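Local coordinates for peptide from Structure-specific endonuclease subunit SLX4 (Saccharomyces cerevisiae, PDB 6J0Y), which probably binds the scaffold protein Rtt107 through an Rtt107-interacting motif, linking the structure-specific endonuclease subunit to it, at residues 19-22 against 23-27. Numbering follows the deposited sequence.
Sequences VKLN and PKLVK
Asn22 reaches forward with its side-chain carbonyl past Pro23, and OD1 accepts the backbone N-H of Lys24 with Asn22 OD1 to Lys24 N at 2.9 Å. The donor sits above the amide plane, 45° out of it. With CG anti to its own N (chi1 -177°), the amide is carried out on the side of the following peptide, where OD1 can meet that N-H; Lys24 CB passes 3.3 Å from Asn22 OD1. This is an Asx-Pro turn combined with a type I beta turn from Asn22 to Leu25, in the loop joining helix 15-18 to strand 27-32. The beta-turn bond itself, Leu25 N to Asn22 O, is weak at 3.3 Å, but a water donates to both Asn22 O and Leu25 O and bridges the two carbonyls. Asn22 ND2 bonds to the backbone of the other protein chain, so one amide serves the turn with its oxygen and the partner with its nitrogen. Replacing Asn22 by an alanine is likely to leave the Lys24 N-H without its side-chain acceptor and to cost the bond that ND2 makes to the other protein. Leu25 brings CD1 to 4.0 Å from Asn22 CB, the methylene that carries the amide. The side chains of Leu21 and Leu25 cross at about a right angle, their CD1 methyls 4.2 Å apart, and both rest on Ile54 of strand 49-55 and pack against the other protein. On its second branch, Leu21 CD2 meets Lys27 CE at 3.6 Å; the two side chains run past each other in opposite directions, and Lys27 NZ reaches Val18 O in a weak hydrogen bond.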
# COMPACT_ATOMS: atom_id res chain seq x y z
N VAL B 19 -1.95 29.95 -11.50
CA VAL B 19 -2.59 31.21 -11.86
C VAL B 19 -3.68 30.99 -12.91
O VAL B 19 -4.59 31.82 -13.03
CB VAL B 19 -1.52 32.22 -12.33
CG1 VAL B 19 -0.97 31.85 -13.71
CG2 VAL B 19 -2.06 33.64 -12.32
N LYS B 20 -3.62 29.89 -13.65
CA LYS B 20 -4.60 29.57 -14.68
C LYS B 20 -5.69 28.62 -14.21
O LYS B 20 -6.59 28.29 -14.98
CB LYS B 20 -3.91 28.97 -15.91
CG LYS B 20 -2.75 29.80 -16.44
CD LYS B 20 -1.96 29.00 -17.47
CE LYS B 20 -0.73 29.75 -17.95
NZ LYS B 20 0.03 28.94 -18.94
N LEU B 21 -5.63 28.15 -12.96
CA LEU B 21 -6.61 27.19 -12.48
C LEU B 21 -7.97 27.86 -12.44
O LEU B 21 -8.08 29.08 -12.22
CB LEU B 21 -6.16 26.62 -11.14
CG LEU B 21 -7.10 25.62 -10.47
CD1 LEU B 21 -7.12 24.31 -11.26
CD2 LEU B 21 -6.67 25.37 -9.05
N ASN B 22 -9.03 27.06 -12.66
CA ASN B 22 -10.44 27.44 -12.61
C ASN B 22 -10.62 28.37 -11.40
O ASN B 22 -10.40 27.94 -10.26
CB ASN B 22 -11.30 26.18 -12.50
CG ASN B 22 -12.79 26.47 -12.51
OD1 ASN B 22 -13.23 27.62 -12.39
ND2 ASN B 22 -13.59 25.42 -12.66
N PRO B 23 -10.99 29.63 -11.62
CA PRO B 23 -11.12 30.56 -10.49
C PRO B 23 -12.34 30.26 -9.64
O PRO B 23 -12.44 30.79 -8.53
CB PRO B 23 -11.24 31.94 -11.17
CG PRO B 23 -11.66 31.65 -12.56
CD PRO B 23 -11.01 30.34 -12.92
N LYS B 24 -13.26 29.42 -10.11
CA LYS B 24 -14.44 29.09 -9.32
C LYS B 24 -14.18 28.04 -8.26
O LYS B 24 -15.02 27.84 -7.37
CB LYS B 24 -15.57 28.65 -10.26
CG LYS B 24 -16.17 29.81 -11.04
CD LYS B 24 -17.02 29.38 -12.22
CE LYS B 24 -17.59 30.60 -12.94
NZ LYS B 24 -18.27 30.27 -14.23
N LEU B 25 -13.03 27.36 -8.31
CA LEU B 25 -12.62 26.47 -7.23
C LEU B 25 -12.07 27.28 -6.06
O LEU B 25 -11.32 28.24 -6.26
CB LEU B 25 -11.57 25.48 -7.73
CG LEU B 25 -11.99 24.48 -8.82
CD1 LEU B 25 -10.79 23.71 -9.37
CD2 LEU B 25 -13.03 23.50 -8.29
N VAL B 26 -12.42 26.87 -4.85
CA VAL B 26 -11.94 27.53 -3.63
C VAL B 26 -10.66 26.83 -3.18
O VAL B 26 -10.67 25.63 -2.88
CB VAL B 26 -13.00 27.51 -2.53
CG1 VAL B 26 -12.44 28.06 -1.23
CG2 VAL B 26 -14.23 28.28 -2.96
N LYS B 27 -9.55 27.57 -3.15
CA LYS B 27 -8.27 27.06 -2.68
C LYS B 27 -8.13 27.34 -1.19
O LYS B 27 -8.11 28.50 -0.78
CB LYS B 27 -7.11 27.71 -3.44
CG LYS B 27 -7.12 27.51 -4.94
CD LYS B 27 -6.27 28.58 -5.62
CE LYS B 27 -6.04 28.27 -7.09
NZ LYS B 27 -5.50 29.44 -7.85
O HOH W 1 -9.08 28.43 -7.94